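Local coordinates for protein chitinase (Paenibacillus sp. FPU-7, PDB 5GZT) that probably hydrolyses internal beta-1,4 linkages between N-acetylglucosamine units in chitin and chitodextrins, through two glycoside hydrolase family 18 domains, at residues Asn89-Ala100 with Val113-Thr124; Val132-Gly143 with Pro150-Val161. One frame throughout, in Å; residues are numbered along the deposited sequence.

Contact 1: Asn89-Ala100 with Val113-Thr124. With FMT (formic acid), chain K.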
# COMPACT_ATOMS: atom_id res chain seq x y z
N ASN B 89 -63.07 10.55 6.84
CA ASN B 89 -63.18 10.66 8.30
C ASN B 89 -62.17 9.85 9.05
O ASN B 89 -61.87 10.19 10.21
CB ASN B 89 -64.58 10.22 8.71
CG ASN B 89 -65.59 11.30 8.53
OD1 ASN B 89 -65.35 12.34 7.91
ND2 ASN B 89 -66.73 11.09 9.15
N SER B 90 -61.70 8.74 8.45
CA SER B 90 -60.62 7.97 9.06
C SER B 90 -59.96 7.04 8.06
O SER B 90 -60.59 6.60 7.11
CB SER B 90 -61.09 7.15 10.29
OG SER B 90 -61.76 6.03 9.89
N GLY B 91 -58.71 6.69 8.34
CA GLY B 91 -58.06 5.62 7.62
C GLY B 91 -57.12 6.18 6.57
O GLY B 91 -56.48 7.22 6.82
N THR B 92 -57.03 5.48 5.44
CA THR B 92 -55.95 5.67 4.47
C THR B 92 -56.50 5.57 3.04
O THR B 92 -57.49 4.92 2.79
CB THR B 92 -54.84 4.62 4.61
OG1 THR B 92 -55.45 3.31 4.52
CG2 THR B 92 -54.04 4.81 5.89
N ILE B 93 -55.86 6.30 2.13
CA ILE B 93 -56.18 6.26 0.69
C ILE B 93 -54.83 6.26 -0.01
O ILE B 93 -53.97 7.12 0.24
CB ILE B 93 -57.03 7.43 0.17
CG1 ILE B 93 -58.44 7.44 0.76
CG2 ILE B 93 -57.19 7.31 -1.32
CD1 ILE B 93 -59.17 8.78 0.58
N GLU B 94 -54.61 5.28 -0.86
CA GLU B 94 -53.30 5.25 -1.63
C GLU B 94 -53.23 6.39 -2.63
O GLU B 94 -52.27 7.13 -2.68
CB GLU B 94 -53.10 3.90 -2.35
CG GLU B 94 -52.50 2.78 -1.49
CD GLU B 94 -52.76 1.35 -2.05
OE1 GLU B 94 -53.11 1.16 -3.24
OE2 GLU B 94 -52.61 0.39 -1.27
N ARG B 95 -54.24 6.53 -3.43
CA ARG B 95 -54.20 7.53 -4.47
C ARG B 95 -55.57 8.16 -4.55
O ARG B 95 -56.58 7.51 -4.84
CB ARG B 95 -53.69 6.93 -5.81
CG ARG B 95 -52.23 6.42 -5.77
CD ARG B 95 -51.82 5.41 -6.90
NE ARG B 95 -52.81 4.35 -7.03
CZ ARG B 95 -52.82 3.18 -6.36
NH1 ARG B 95 -51.88 2.84 -5.51
NH2 ARG B 95 -53.80 2.36 -6.53
N LEU B 96 -55.61 9.44 -4.29
CA LEU B 96 -56.87 10.14 -4.38
C LEU B 96 -56.68 11.08 -5.53
O LEU B 96 -55.69 11.83 -5.55
CB LEU B 96 -57.13 10.92 -3.08
CG LEU B 96 -58.28 11.91 -2.92
CD1 LEU B 96 -59.61 11.47 -3.43
CD2 LEU B 96 -58.43 12.24 -1.42
N THR B 97 -57.66 11.13 -6.43
CA THR B 97 -57.54 11.91 -7.64
C THR B 97 -58.76 12.74 -7.80
O THR B 97 -59.86 12.21 -7.72
CB THR B 97 -57.33 10.96 -8.87
OG1 THR B 97 -56.06 10.27 -8.75
CG2 THR B 97 -57.37 11.78 -10.18
N VAL B 98 -58.57 14.05 -8.04
CA VAL B 98 -59.66 14.93 -8.24
C VAL B 98 -59.60 15.33 -9.73
O VAL B 98 -58.65 15.97 -10.18
CB VAL B 98 -59.57 16.15 -7.31
CG1 VAL B 98 -60.80 16.97 -7.47
CG2 VAL B 98 -59.37 15.70 -5.83
N ALA B 99 -60.64 14.96 -10.46
CA ALA B 99 -60.66 15.11 -11.92
C ALA B 99 -60.97 16.51 -12.33
O ALA B 99 -61.60 17.28 -11.58
CB ALA B 99 -61.73 14.17 -12.51
N ALA B 100 -60.63 16.81 -13.59
CA ALA B 100 -60.79 18.11 -14.21
C ALA B 100 -62.24 18.51 -14.27
O ALA B 100 -62.56 19.73 -14.34
CB ALA B 100 -60.20 18.08 -15.67
N VAL B 113 -56.33 10.90 9.13
CA VAL B 113 -56.36 10.33 7.79
C VAL B 113 -55.01 10.51 7.14
O VAL B 113 -54.36 11.46 7.45
CB VAL B 113 -57.50 10.96 6.95
CG1 VAL B 113 -57.41 10.58 5.49
CG2 VAL B 113 -58.83 10.52 7.52
N LYS B 114 -54.57 9.52 6.36
CA LYS B 114 -53.36 9.65 5.53
C LYS B 114 -53.65 9.30 4.05
O LYS B 114 -54.04 8.12 3.72
CB LYS B 114 -52.23 8.80 6.11
CG LYS B 114 -51.85 9.18 7.53
CD LYS B 114 -50.65 8.35 8.00
CE LYS B 114 -51.08 6.97 8.45
NZ LYS B 114 -50.16 5.94 7.91
N VAL B 115 -53.50 10.31 3.16
CA VAL B 115 -53.57 10.10 1.73
C VAL B 115 -52.10 10.03 1.27
O VAL B 115 -51.31 10.96 1.50
CB VAL B 115 -54.38 11.21 1.07
CG1 VAL B 115 -54.49 10.97 -0.44
CG2 VAL B 115 -55.80 11.27 1.69
N THR B 116 -51.67 8.88 0.72
CA THR B 116 -50.24 8.81 0.32
C THR B 116 -49.94 9.76 -0.91
O THR B 116 -48.93 10.48 -0.94
CB THR B 116 -49.88 7.39 -0.13
OG1 THR B 116 -50.18 6.49 0.91
CG2 THR B 116 -48.37 7.26 -0.50
N THR B 117 -50.81 9.68 -1.91
CA THR B 117 -50.74 10.51 -3.13
C THR B 117 -52.05 11.17 -3.46
O THR B 117 -53.10 10.52 -3.60
CB THR B 117 -50.21 9.66 -4.33
OG1 THR B 117 -48.94 9.17 -3.93
CG2 THR B 117 -50.02 10.54 -5.60
N LEU B 118 -52.01 12.50 -3.54
CA LEU B 118 -53.17 13.25 -3.93
C LEU B 118 -52.84 13.96 -5.28
O LEU B 118 -51.91 14.77 -5.34
CB LEU B 118 -53.57 14.30 -2.85
CG LEU B 118 -54.66 15.25 -3.23
CD1 LEU B 118 -56.05 14.66 -3.38
CD2 LEU B 118 -54.70 16.45 -2.31
N THR B 119 -53.65 13.70 -6.31
CA THR B 119 -53.46 14.27 -7.66
C THR B 119 -54.60 15.22 -7.97
O THR B 119 -55.75 14.85 -7.97
CB THR B 119 -53.29 13.16 -8.70
OG1 THR B 119 -52.22 12.31 -8.28
CG2 THR B 119 -52.99 13.70 -10.10
N LEU B 120 -54.24 16.47 -8.25
CA LEU B 120 -55.20 17.51 -8.51
C LEU B 120 -55.20 18.01 -9.97
O LEU B 120 -54.17 18.51 -10.46
CB LEU B 120 -54.89 18.67 -7.59
CG LEU B 120 -54.80 18.34 -6.07
CD1 LEU B 120 -54.43 19.59 -5.31
CD2 LEU B 120 -56.14 17.81 -5.66
N ASN B 121 -56.40 17.93 -10.59
CA ASN B 121 -56.62 18.29 -11.99
C ASN B 121 -57.67 19.33 -12.11
O ASN B 121 -58.03 19.69 -13.24
CB ASN B 121 -57.01 17.02 -12.77
CG ASN B 121 -55.86 16.05 -12.91
OD1 ASN B 121 -55.98 14.82 -12.62
ND2 ASN B 121 -54.81 16.52 -13.48
N ILE B 122 -58.07 19.91 -10.98
CA ILE B 122 -58.99 21.04 -10.90
C ILE B 122 -58.65 21.81 -9.58
O ILE B 122 -58.08 21.25 -8.67
CB ILE B 122 -60.49 20.53 -10.85
CG1 ILE B 122 -61.57 21.62 -11.02
CG2 ILE B 122 -60.75 19.89 -9.49
CD1 ILE B 122 -61.54 22.45 -12.30
N LYS B 123 -58.90 23.10 -9.53
CA LYS B 123 -58.63 23.90 -8.31
C LYS B 123 -59.51 23.33 -7.18
O LYS B 123 -60.76 23.25 -7.34
CB LYS B 123 -58.92 25.39 -8.53
CG LYS B 123 -58.60 26.21 -7.29
CD LYS B 123 -58.86 27.67 -7.54
CE LYS B 123 -58.45 28.51 -6.37
NZ LYS B 123 -58.43 29.96 -6.72
N THR B 124 -58.82 22.87 -6.14
CA THR B 124 -59.42 22.08 -5.08
C THR B 124 -59.12 22.70 -3.75
O THR B 124 -57.99 23.16 -3.49
CB THR B 124 -58.87 20.63 -5.02
OG1 THR B 124 -57.46 20.64 -4.81
CG2 THR B 124 -59.18 19.89 -6.28
C FMT K . -66.34 7.91 11.52
O1 FMT K . -67.20 8.41 10.77
O2 FMT K . -65.23 7.28 11.05
O HOH W 1 -53.63 10.36 -7.04

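Contact 2: Val132-Gly143 with Pro150-Val161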
# COMPACT_ATOMS: atom_id res chain seq x y z
N VAL B 132 -51.37 14.42 3.75
CA VAL B 132 -51.15 14.07 2.32
C VAL B 132 -49.62 13.88 2.20
O VAL B 132 -48.87 14.79 2.49
CB VAL B 132 -51.58 15.20 1.40
CG1 VAL B 132 -51.16 14.87 -0.06
CG2 VAL B 132 -53.08 15.37 1.42
N GLY B 133 -49.18 12.68 1.82
CA GLY B 133 -47.71 12.49 1.69
C GLY B 133 -47.14 13.22 0.47
O GLY B 133 -46.15 13.93 0.58
N THR B 134 -47.79 13.08 -0.73
CA THR B 134 -47.34 13.86 -1.94
C THR B 134 -48.53 14.43 -2.68
O THR B 134 -49.45 13.65 -2.95
CB THR B 134 -46.51 12.97 -2.87
OG1 THR B 134 -45.41 12.52 -2.13
CG2 THR B 134 -45.92 13.75 -4.16
N ALA B 135 -48.56 15.76 -2.88
CA ALA B 135 -49.61 16.40 -3.64
C ALA B 135 -49.01 16.59 -5.07
O ALA B 135 -47.99 17.26 -5.22
CB ALA B 135 -49.99 17.77 -3.08
N VAL B 136 -49.69 16.03 -6.07
CA VAL B 136 -49.31 16.12 -7.51
C VAL B 136 -50.27 17.12 -8.09
O VAL B 136 -51.48 16.88 -8.20
CB VAL B 136 -49.40 14.79 -8.19
CG1 VAL B 136 -49.02 14.93 -9.71
CG2 VAL B 136 -48.44 13.81 -7.55
N VAL B 137 -49.78 18.32 -8.27
CA VAL B 137 -50.61 19.45 -8.68
C VAL B 137 -50.33 19.67 -10.21
O VAL B 137 -49.36 20.31 -10.62
CB VAL B 137 -50.24 20.69 -7.92
CG1 VAL B 137 -51.25 21.77 -8.19
CG2 VAL B 137 -50.11 20.38 -6.41
N ASN B 138 -51.17 19.07 -11.02
CA ASN B 138 -51.12 19.29 -12.47
C ASN B 138 -51.69 20.61 -12.79
O ASN B 138 -52.16 21.34 -11.90
CB ASN B 138 -51.86 18.16 -13.19
CG ASN B 138 -51.20 16.82 -13.00
OD1 ASN B 138 -49.95 16.63 -12.91
ND2 ASN B 138 -52.05 15.82 -13.02
N LEU B 139 -51.62 21.03 -14.07
CA LEU B 139 -52.00 22.37 -14.43
C LEU B 139 -53.37 22.72 -13.96
O LEU B 139 -53.61 23.86 -13.53
CB LEU B 139 -51.95 22.52 -15.94
CG LEU B 139 -52.33 23.84 -16.56
CD1 LEU B 139 -51.37 24.90 -16.07
CD2 LEU B 139 -52.23 23.62 -18.10
N GLY B 140 -54.29 21.81 -14.09
CA GLY B 140 -55.69 22.12 -13.70
C GLY B 140 -55.86 22.34 -12.19
O GLY B 140 -56.79 23.03 -11.78
N GLY B 141 -54.90 21.85 -11.40
CA GLY B 141 -54.91 22.04 -9.94
C GLY B 141 -54.34 23.33 -9.44
O GLY B 141 -54.26 23.58 -8.16
N LYS B 142 -53.95 24.17 -10.40
CA LYS B 142 -53.35 25.44 -10.09
C LYS B 142 -54.19 26.21 -9.06
O LYS B 142 -55.39 26.38 -9.25
CB LYS B 142 -53.30 26.29 -11.35
CG LYS B 142 -52.33 27.45 -11.26
CD LYS B 142 -52.37 28.25 -12.57
CE LYS B 142 -51.41 29.40 -12.45
NZ LYS B 142 -51.92 30.56 -13.22
N GLY B 143 -53.55 26.77 -8.05
CA GLY B 143 -54.26 27.61 -7.08
C GLY B 143 -55.00 26.78 -6.02
O GLY B 143 -55.78 27.32 -5.27
N PRO B 150 -49.22 19.58 2.51
CA PRO B 150 -48.79 18.22 2.13
C PRO B 150 -47.33 18.00 2.48
O PRO B 150 -46.62 18.97 2.52
CB PRO B 150 -48.93 18.17 0.59
CG PRO B 150 -49.10 19.58 0.18
CD PRO B 150 -49.53 20.42 1.34
N GLY B 151 -46.91 16.76 2.64
CA GLY B 151 -45.49 16.46 2.99
C GLY B 151 -44.53 16.83 1.89
O GLY B 151 -43.50 17.43 2.15
N LYS B 152 -44.83 16.42 0.66
CA LYS B 152 -44.14 16.93 -0.57
C LYS B 152 -45.16 17.33 -1.64
O LYS B 152 -46.26 16.75 -1.69
CB LYS B 152 -43.21 15.91 -1.18
CG LYS B 152 -42.14 15.36 -0.25
CD LYS B 152 -41.40 14.21 -0.92
CE LYS B 152 -42.23 12.93 -1.03
NZ LYS B 152 -42.55 12.54 -2.46
N THR B 153 -44.80 18.30 -2.47
CA THR B 153 -45.65 18.73 -3.61
C THR B 153 -44.82 18.55 -4.90
O THR B 153 -43.63 18.93 -4.94
CB THR B 153 -46.07 20.19 -3.56
OG1 THR B 153 -44.91 20.98 -3.79
CG2 THR B 153 -46.68 20.53 -2.29
N GLU B 154 -45.45 17.94 -5.90
CA GLU B 154 -44.87 17.79 -7.22
C GLU B 154 -45.86 18.39 -8.28
O GLU B 154 -46.93 18.89 -7.94
CB GLU B 154 -44.66 16.33 -7.53
CG GLU B 154 -43.53 15.70 -6.74
CD GLU B 154 -43.48 14.19 -6.89
OE1 GLU B 154 -44.40 13.58 -7.48
OE2 GLU B 154 -42.49 13.62 -6.41
N GLY B 155 -45.45 18.33 -9.55
CA GLY B 155 -46.31 18.65 -10.70
C GLY B 155 -46.09 20.03 -11.14
O GLY B 155 -45.50 20.82 -10.42
N ILE B 156 -46.56 20.35 -12.35
CA ILE B 156 -46.24 21.63 -12.98
C ILE B 156 -46.74 22.85 -12.26
O ILE B 156 -46.17 23.96 -12.38
CB ILE B 156 -46.77 21.61 -14.47
CG1 ILE B 156 -46.03 22.62 -15.32
CG2 ILE B 156 -48.27 21.88 -14.56
CD1 ILE B 156 -46.45 22.54 -16.80
N ALA B 157 -47.85 22.75 -11.53
CA ALA B 157 -48.41 23.93 -10.86
C ALA B 157 -48.13 23.94 -9.29
O ALA B 157 -48.84 24.64 -8.52
CB ALA B 157 -49.89 24.03 -11.16
N LYS B 158 -47.14 23.17 -8.87
CA LYS B 158 -46.64 23.06 -7.48
C LYS B 158 -46.65 24.34 -6.73
O LYS B 158 -47.12 24.37 -5.60
CB LYS B 158 -45.15 22.77 -7.45
CG LYS B 158 -44.76 21.39 -7.60
CD LYS B 158 -43.29 21.17 -7.25
CE LYS B 158 -42.37 22.23 -7.76
NZ LYS B 158 -41.02 21.64 -7.64
N ASP B 159 -46.03 25.35 -7.36
CA ASP B 159 -45.71 26.62 -6.72
C ASP B 159 -46.87 27.56 -6.58
O ASP B 159 -46.77 28.62 -5.88
CB ASP B 159 -44.61 27.38 -7.48
CG ASP B 159 -43.30 26.71 -7.47
OD1 ASP B 159 -42.93 26.03 -6.49
OD2 ASP B 159 -42.58 26.88 -8.47
N SER B 160 -47.98 27.19 -7.22
CA SER B 160 -49.22 27.94 -7.08
C SER B 160 -50.11 27.61 -5.87
O SER B 160 -51.15 28.28 -5.66
CB SER B 160 -50.08 27.71 -8.34
OG SER B 160 -50.74 26.41 -8.32
N VAL B 161 -49.84 26.55 -5.16
CA VAL B 161 -50.79 26.13 -4.13
C VAL B 161 -50.52 26.96 -2.86
O VAL B 161 -49.42 27.43 -2.63
CB VAL B 161 -50.74 24.62 -3.80
CG1 VAL B 161 -50.90 23.79 -5.07
CG2 VAL B 161 -49.48 24.22 -3.10

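Contact 1: Asn89-Ala100 with Val113-Thr124
Two neighbouring rungs of a parallel beta-helix meet here, Leu96 stacking on Leu118 and Val98 on Leu120 on the inner, apolar face of the sheet. The two leucines lie side by side and point the same way; with CG anti to the backbone N (chi1 172°), Leu96 lays CG against CD1 of Leu118 at 3.6 Å. CB of Leu96 also meets CG1 of Val115, 3.7 Å away. Val98 uses both branches: CG2 lies 3.9 Å from CD2 of Leu120, while CG1 meets CG2 of Ile122 at 3.6 Å, the two side chains crossing at about a right angle.

Strands 95-98 and 117-120 run parallel, their directions 12° apart, one rung being a coil of the solenoid and the next repeating its course. Backbone bonds alternate along them, as from Leu96 N to Thr117 O (2.8 Å) and from Thr119 N to Leu96 O. At Glu94 and Thr116 both segments turn the same corner, bridged by the bond from Thr117 N to Glu94 O.

The opposite face carries a row of threonines. Thr97 and Thr119 lie alongside each other, and one water is held by both hydroxyls, 2.7 Å from Thr119 OG1, while donating to Leu96 O. Arg95 crosses Thr117, CG near its CB, then bends away; in the conformer given, NH1 makes a weak salt-bridge bond to Glu94 OE1 at 3.1 Å and NH2 pairs with Asp75 of the preceding rung.

Contact 2: Val132-Gly143 with Pro150-Val161
With its hydroxyl between its own backbone N and carbonyl carbon (chi1 78°), Ser160 turns OG toward Gly143, while Thr134 sets OG1 beside its backbone N (chi1 -59°), where the amine of Lys152 can reach it. Lys152 bends at its last two torsions, folding back until NZ donates to Thr134 OG1 at 2.9 Å. The methyl CG2 of the same threonine faces the other way along the strand and lies 3.7 Å from OE1 of Glu154, so the two branches of one threonine serve two neighbours, the hydroxyl a lysine and the methyl a glutamate.

Strand 152-154 ends this sheet of the beta-helix as a short parallel strand, the outermost within this chain, its direction turned 20° from that of 134-137. Backbone bonds join the two, among them Glu154 N to Ala135 O at 2.7 Å. The bond from Val137 N to Glu154 O is nearly straight at hydrogen, yet the donor stands well above the carbonyl plane. On the inner face Pro150 covers the methyl of Ala135, its CG 3.8 Å from CB.

Beyond the strands both segments curl into short 3-10 turns and remain paired. Val137 O accepts from Ala157 N, and both methyls of Val137 meet CG1 of Val161, each at 3.7 Å. Ser160 OG receives the amide of Gly143 at 2.8 Å and itself donates to Ala157 O at 2.6 Å, in the carbonyl plane, thus relaying between the two turns. An alanine here removes that hydroxyl, and the Gly143 amide would probably lose its acceptor, loosening the hold of one turn on the other. The backbone angles of Gly143 would press a beta carbon onto the carbonyl oxygen of Lys142, so glycine suits the position.

Overall arrangement
Contacts 1 and 2 follow one another along the chain and belong to the same parallel sheet, their centres about 11 Å apart. Strand 114-120 of contact 1 is the immediate neighbour of strand 131-137 of contact 2, so four successive strands lie side by side; probable hydrogen bonds join them, Val136 N to Leu118 O at 2.7 Å and Gly133 N to Val115 O at 2.8 Å. The principle is repetition: each inner strand bonds to the one before and the one after. The sodium ion marks the contact 1 side, about 7 Å from the side chain of Thr92, whose hydroxyl bonds to the sodium-site residue Ser72. The contact centres lie about 63 and 58 Å from the chain's centre, on the same side.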